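Local coordinates for tyrosine-protein kinase receptor torso (Bombyx mori, PDB 5AOQ), which is the extracellular part of a probable receptor tyrosine kinase that binds prothoracicotropic hormone, involving its second FN3 domain, and stimulates MAPK signalling at the onset of metamorphosis, at residues A[30-35]-A[41-46]; A[35-40]-A[80-85]. All coordinates share one frame; numbering follows the deposited sequence.

Contact 1 of 2, residues A[30-35]-A[41-46]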
loop_
_atom_site.group_PDB
_atom_site.type_symbol
_atom_site.label_atom_id
_atom_site.label_comp_id
_atom_site.label_asym_id
_atom_site.label_seq_id
_atom_site.Cartn_x
_atom_site.Cartn_y
_atom_site.Cartn_z
ATOM N N VAL A 30 -18.096 9.643 -3.310
ATOM C CA VAL A 30 -18.958 10.523 -2.526
ATOM C C VAL A 30 -19.929 9.717 -1.667
ATOM O O VAL A 30 -20.190 10.070 -0.519
ATOM C CB VAL A 30 -19.756 11.491 -3.430
ATOM C CG1 VAL A 30 -20.737 12.327 -2.603
ATOM C CG2 VAL A 30 -18.811 12.399 -4.199
ATOM N N CYS A 31 -20.459 8.634 -2.224
ATOM C CA CYS A 31 -21.447 7.835 -1.512
ATOM C C CYS A 31 -20.809 7.039 -0.379
ATOM O O CYS A 31 -21.399 6.903 0.690
ATOM C CB CYS A 31 -22.168 6.889 -2.472
ATOM S SG CYS A 31 -23.360 7.704 -3.555
ATOM N N TYR A 32 -19.607 6.519 -0.608
ATOM C CA TYR A 32 -18.872 5.830 0.450
ATOM C C TYR A 32 -18.520 6.795 1.576
ATOM O O TYR A 32 -18.885 6.571 2.732
ATOM C CB TYR A 32 -17.595 5.184 -0.097
ATOM C CG TYR A 32 -17.805 3.859 -0.802
ATOM C CD1 TYR A 32 -18.855 3.674 -1.692
ATOM C CD2 TYR A 32 -16.943 2.793 -0.580
ATOM C CE1 TYR A 32 -19.041 2.465 -2.337
ATOM C CE2 TYR A 32 -17.122 1.581 -1.219
ATOM C CZ TYR A 32 -18.172 1.422 -2.096
ATOM O OH TYR A 32 -18.354 0.218 -2.735
ATOM N N SER A 33 -17.848 7.889 1.227
ATOM C CA SER A 33 -17.396 8.858 2.224
ATOM C C SER A 33 -18.529 9.373 3.115
ATOM O O SER A 33 -18.277 9.866 4.213
ATOM C CB SER A 33 -16.714 10.036 1.530
ATOM O OG SER A 33 -17.575 10.605 0.564
ATOM N N LEU A 34 -19.769 9.251 2.641
ATOM C CA LEU A 34 -20.937 9.634 3.430
ATOM C C LEU A 34 -21.614 8.410 4.041
ATOM O O LEU A 34 -22.223 8.497 5.108
ATOM C CB LEU A 34 -21.945 10.402 2.572
ATOM C CG LEU A 34 -21.552 11.806 2.109
ATOM C CD1 LEU A 34 -22.628 12.371 1.195
ATOM C CD2 LEU A 34 -21.317 12.733 3.291
ATOM N N TYR A 35 -21.511 7.273 3.359
ATOM C CA TYR A 35 -22.115 6.035 3.841
ATOM C C TYR A 35 -21.434 5.565 5.116
ATOM O O TYR A 35 -22.089 5.106 6.053
ATOM C CB TYR A 35 -22.040 4.940 2.777
ATOM C CG TYR A 35 -22.429 3.570 3.282
ATOM C CD1 TYR A 35 -23.701 3.333 3.784
ATOM C CD2 TYR A 35 -21.532 2.513 3.251
ATOM C CE1 TYR A 35 -24.065 2.085 4.248
ATOM C CE2 TYR A 35 -21.888 1.259 3.710
ATOM C CZ TYR A 35 -23.157 1.050 4.208
ATOM O OH TYR A 35 -23.520 -0.196 4.667
ATOM N N THR A 41 -28.416 2.864 6.564
ATOM C CA THR A 41 -28.849 1.476 6.642
ATOM C C THR A 41 -28.203 0.684 5.513
ATOM O O THR A 41 -27.826 -0.475 5.686
ATOM C CB THR A 41 -30.379 1.349 6.551
ATOM O OG1 THR A 41 -30.835 1.909 5.314
ATOM C CG2 THR A 41 -31.044 2.072 7.711
ATOM N N SER A 42 -28.081 1.328 4.356
ATOM C CA SER A 42 -27.427 0.730 3.200
ATOM C C SER A 42 -26.683 1.802 2.415
ATOM O O SER A 42 -26.663 2.966 2.809
ATOM C CB SER A 42 -28.450 0.029 2.304
ATOM O OG SER A 42 -29.152 -0.973 3.019
ATOM N N LEU A 43 -26.073 1.401 1.305
ATOM C CA LEU A 43 -25.362 2.327 0.432
ATOM C C LEU A 43 -26.299 2.817 -0.666
ATOM O O LEU A 43 -26.132 3.917 -1.196
ATOM C CB LEU A 43 -24.127 1.655 -0.174
ATOM C CG LEU A 43 -23.331 2.460 -1.206
ATOM C CD1 LEU A 43 -22.609 3.626 -0.545
ATOM C CD2 LEU A 43 -22.349 1.559 -1.932
ATOM N N ALA A 44 -27.286 1.988 -0.996
ATOM C CA ALA A 44 -28.185 2.248 -2.114
ATOM C C ALA A 44 -28.961 3.548 -1.944
ATOM O O ALA A 44 -29.368 4.165 -2.929
ATOM C CB ALA A 44 -29.153 1.088 -2.283
ATOM N N ASP A 45 -29.163 3.970 -0.699
ATOM C CA ASP A 45 -29.974 5.155 -0.438
ATOM C C ASP A 45 -29.202 6.450 -0.697
ATOM O O ASP A 45 -29.646 7.535 -0.317
ATOM C CB ASP A 45 -30.482 5.134 1.005
ATOM C CG ASP A 45 -29.361 5.189 2.022
ATOM O OD1 ASP A 45 -28.196 4.946 1.641
ATOM O OD2 ASP A 45 -29.646 5.468 3.206
ATOM N N CYS A 46 -28.047 6.328 -1.344
ATOM C CA CYS A 46 -27.264 7.483 -1.757
ATOM C C CYS A 46 -27.825 8.006 -3.072
ATOM O O CYS A 46 -27.702 7.349 -4.107
ATOM C CB CYS A 46 -25.790 7.119 -1.900
ATOM S SG CYS A 46 -24.693 8.504 -2.251
#

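Contact 2 of 2, residues A[35-40]-A[80-85]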
loop_
_atom_site.group_PDB
_atom_site.type_symbol
_atom_site.label_atom_id
_atom_site.label_comp_id
_atom_site.label_asym_id
_atom_site.label_seq_id
_atom_site.Cartn_x
_atom_site.Cartn_y
_atom_site.Cartn_z
ATOM N N TYR A 35 -21.511 7.273 3.359
ATOM C CA TYR A 35 -22.115 6.035 3.841
ATOM C C TYR A 35 -21.434 5.565 5.116
ATOM O O TYR A 35 -22.089 5.106 6.053
ATOM C CB TYR A 35 -22.040 4.940 2.777
ATOM C CG TYR A 35 -22.429 3.570 3.282
ATOM C CD1 TYR A 35 -23.701 3.333 3.784
ATOM C CD2 TYR A 35 -21.532 2.513 3.251
ATOM C CE1 TYR A 35 -24.065 2.085 4.248
ATOM C CE2 TYR A 35 -21.888 1.259 3.710
ATOM C CZ TYR A 35 -23.157 1.050 4.208
ATOM O OH TYR A 35 -23.520 -0.196 4.667
ATOM N N TYR A 36 -20.112 5.693 5.145
ATOM C CA TYR A 36 -19.321 5.253 6.287
ATOM C C TYR A 36 -19.315 6.303 7.396
ATOM O O TYR A 36 -19.072 5.983 8.560
ATOM C CB TYR A 36 -17.890 4.933 5.842
ATOM C CG TYR A 36 -17.787 3.701 4.964
ATOM C CD1 TYR A 36 -17.965 3.783 3.589
ATOM C CD2 TYR A 36 -17.512 2.458 5.512
ATOM C CE1 TYR A 36 -17.873 2.665 2.787
ATOM C CE2 TYR A 36 -17.419 1.335 4.716
ATOM C CZ TYR A 36 -17.600 1.443 3.355
ATOM O OH TYR A 36 -17.506 0.324 2.559
ATOM N N TYR A 37 -19.588 7.552 7.030
ATOM C CA TYR A 37 -19.609 8.652 7.991
ATOM C C TYR A 37 -20.972 8.788 8.675
ATOM O O TYR A 37 -21.063 8.753 9.902
ATOM C CB TYR A 37 -19.241 9.966 7.296
ATOM C CG TYR A 37 -19.374 11.188 8.177
ATOM C CD1 TYR A 37 -18.356 11.557 9.047
ATOM C CD2 TYR A 37 -20.514 11.978 8.133
ATOM C CE1 TYR A 37 -18.474 12.675 9.852
ATOM C CE2 TYR A 37 -20.642 13.096 8.934
ATOM C CZ TYR A 37 -19.620 13.441 9.790
ATOM O OH TYR A 37 -19.744 14.555 10.589
ATOM N N LEU A 38 -22.027 8.939 7.877
ATOM C CA LEU A 38 -23.377 9.119 8.411
ATOM C C LEU A 38 -24.026 7.802 8.824
ATOM O O LEU A 38 -25.084 7.800 9.454
ATOM C CB LEU A 38 -24.265 9.824 7.382
ATOM C CG LEU A 38 -24.105 11.342 7.286
ATOM C CD1 LEU A 38 -24.774 11.874 6.029
ATOM C CD2 LEU A 38 -24.675 12.022 8.524
ATOM N N ASN A 39 -23.385 6.690 8.477
ATOM C CA ASN A 39 -23.868 5.368 8.862
ATOM C C ASN A 39 -25.310 5.133 8.413
ATOM O O ASN A 39 -26.231 5.101 9.230
ATOM C CB ASN A 39 -23.755 5.186 10.378
ATOM C CG ASN A 39 -24.068 3.770 10.823
ATOM O OD1 ASN A 39 -23.939 2.820 10.051
ATOM N ND2 ASN A 39 -24.482 3.624 12.076
ATOM N N TRP A 40 -25.495 4.970 7.109
ATOM C CA TRP A 40 -26.809 4.680 6.552
ATOM C C TRP A 40 -27.141 3.204 6.728
ATOM O O TRP A 40 -26.261 2.392 7.011
ATOM C CB TRP A 40 -26.863 5.053 5.069
ATOM C CG TRP A 40 -26.754 6.523 4.797
ATOM C CD1 TRP A 40 -27.179 7.541 5.599
ATOM C CD2 TRP A 40 -26.175 7.139 3.640
ATOM N NE1 TRP A 40 -26.906 8.754 5.012
ATOM C CE2 TRP A 40 -26.288 8.533 3.808
ATOM C CE3 TRP A 40 -25.574 6.647 2.479
ATOM C CZ2 TRP A 40 -25.821 9.440 2.859
ATOM C CZ3 TRP A 40 -25.111 7.548 1.539
ATOM C CH2 TRP A 40 -25.237 8.928 1.735
ATOM N N GLU A 80 -22.339 23.917 7.593
ATOM C CA GLU A 80 -23.001 22.856 8.342
ATOM C C GLU A 80 -23.070 21.569 7.528
ATOM O O GLU A 80 -23.161 20.475 8.086
ATOM C CB GLU A 80 -24.406 23.301 8.753
ATOM C CG GLU A 80 -25.308 23.666 7.583
ATOM C CD GLU A 80 -26.672 24.158 8.024
ATOM O OE1 GLU A 80 -26.904 24.249 9.249
ATOM O OE2 GLU A 80 -27.511 24.456 7.149
ATOM N N HIS A 81 -23.028 21.708 6.205
ATOM C CA HIS A 81 -23.123 20.564 5.302
ATOM C C HIS A 81 -21.749 20.122 4.819
ATOM O O HIS A 81 -20.763 20.846 4.968
ATOM C CB HIS A 81 -23.996 20.906 4.092
ATOM C CG HIS A 81 -25.260 21.629 4.435
ATOM N ND1 HIS A 81 -26.333 21.010 5.039
ATOM C CD2 HIS A 81 -25.628 22.919 4.247
ATOM C CE1 HIS A 81 -27.305 21.889 5.215
ATOM N NE2 HIS A 81 -26.901 23.055 4.743
ATOM N N TRP A 82 -21.690 18.927 4.240
ATOM C CA TRP A 82 -20.484 18.461 3.568
ATOM C C TRP A 82 -20.192 19.363 2.381
ATOM O O TRP A 82 -21.102 20.001 1.851
ATOM C CB TRP A 82 -20.644 17.016 3.096
ATOM C CG TRP A 82 -20.246 15.993 4.100
ATOM C CD1 TRP A 82 -21.016 15.485 5.103
ATOM C CD2 TRP A 82 -18.980 15.334 4.194
ATOM N NE1 TRP A 82 -20.305 14.553 5.820
ATOM C CE2 TRP A 82 -19.051 14.443 5.281
ATOM C CE3 TRP A 82 -17.789 15.414 3.463
ATOM C CZ2 TRP A 82 -17.978 13.639 5.658
ATOM C CZ3 TRP A 82 -16.726 14.615 3.839
ATOM C CH2 TRP A 82 -16.827 13.739 4.926
ATOM N N GLN A 83 -18.930 19.422 1.966
ATOM C CA GLN A 83 -18.575 20.173 0.766
ATOM C C GLN A 83 -17.729 19.342 -0.192
ATOM O O GLN A 83 -16.748 18.719 0.213
ATOM C CB GLN A 83 -17.834 21.457 1.139
ATOM C CG GLN A 83 -18.624 22.390 2.043
ATOM C CD GLN A 83 -17.913 23.706 2.284
ATOM O OE1 GLN A 83 -17.718 24.121 3.427
ATOM N NE2 GLN A 83 -17.526 24.375 1.205
ATOM N N LEU A 84 -18.122 19.349 -1.464
ATOM C CA LEU A 84 -17.389 18.655 -2.519
ATOM C C LEU A 84 -16.672 19.651 -3.414
ATOM O O LEU A 84 -17.233 20.682 -3.788
ATOM C CB LEU A 84 -18.336 17.786 -3.351
ATOM C CG LEU A 84 -17.745 17.139 -4.608
ATOM C CD1 LEU A 84 -16.602 16.195 -4.269
ATOM C CD2 LEU A 84 -18.831 16.404 -5.374
ATOM N N PHE A 85 -15.423 19.331 -3.746
ATOM C CA PHE A 85 -14.597 20.180 -4.597
ATOM C C PHE A 85 -13.957 19.376 -5.714
ATOM O O PHE A 85 -13.519 18.246 -5.495
ATOM C CB PHE A 85 -13.519 20.869 -3.766
ATOM C CG PHE A 85 -14.070 21.711 -2.664
ATOM C CD1 PHE A 85 -14.470 21.131 -1.473
ATOM C CD2 PHE A 85 -14.215 23.075 -2.822
ATOM C CE1 PHE A 85 -14.990 21.897 -0.460
ATOM C CE2 PHE A 85 -14.734 23.844 -1.809
ATOM C CZ PHE A 85 -15.126 23.254 -0.629
#

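Contact 1 of 2, residues A[30-35]-A[41-46]
Leu43 lays its side chain against three residues of helix 27-38, and its CB stands over the centre of the Tyr35 ring. The CB-to-centroid distance is 4.2 Å and the line lies 5° off the ring normal, which meets the geometry of a CH-pi contact on the face. With Leu43 CG anti to the backbone N (chi1 175°), the two methyls reach the helix: CD1 sits 3.6 Å from Tyr35 CB and also meets Cys31 CB, while CD2 approaches Tyr32 CE1 at 3.5 Å. One helical turn from Tyr35, Cys31 SG is bonded to Cys46 SG at 2.0 Å with chi3 -83°, a normal disulfide torsion. Leu43 to Cys46 forms a type I beta turn, closed by Cys46 N to Leu43 O at 3.1 Å, so a single turn presents both the leucine and the half-cystine. Tyr25 of the second subunit packs on Cys31, Leu43 and Cys46, placing this cluster of the first FN3 domain beside the dimer partner. No hydrogen bond joins the two segments; the loop is therefore held to the helix by one covalent link and apolar contacts, an attachment that owes little to polar pairing.

Contact 2 of 2, residues A[35-40]-A[80-85]
Trp82 directs the edge of its indole at the face of the Tyr37 ring, and this aromatic pair carries the contact between helix 27-38 and segment 80-85. The planes stand at 84° and the Tyr37 ring centroid lies 5.0 Å from that of the Trp82 five-membered ring, defining an offset edge-to-face stack. Two points of the indole edge do the touching: NE1 is 3.5 Å from Tyr37 CE2, and CZ2 is 3.8 Å from Tyr37 CG, toward the rim of the ring. Tyr37 CG lies anti to the backbone N (chi1 174°), which swings the phenol off the helix to meet the indole. The packed side belongs to Trp82, which also touches Leu34 of the same helix and Leu100 of strand 98-101, and whose backbone hydrogen-bonds with Leu125. Tyr37, by contrast, lies on the exposed side, with Glu102 as a further neighbour, and the segments bury just 114 Å² between them. Replacing Trp82 with an alanine would probably leave the Tyr37 face without its aromatic mate and open a gap beside Leu34. Since the segments share no hydrogen bond, Tyr37 and Trp82 meet through dispersion and the weak electrostatics of a ring edge over a ring face, which constrain the approach less strictly than directed polar bonds would.

How the contacts relate
Both contacts use helix 27-38 in the first FN3 domain, yet they tie it to different partners: contact 1 to the loop that follows it, contact 2 to Trp82, close to strand 83-88. Their ranges overlap at Tyr35, which packs on the loop in contact 1 and does not touch 80-85. Contact 1 is partly buried, with 352 Å² covered and a covalent bond; contact 2 is a surface contact resting on one aromatic pair. Their centres lie 9 Å apart and they touch directly: Trp40 CZ3 comes to 3.5 Å from Cys46 CB, and Leu34 is a second bridge. Segments of both lie against the second subunit, whose Phe93 packs on Tyr35 and Ser42 and whose Pro95 packs on Tyr36.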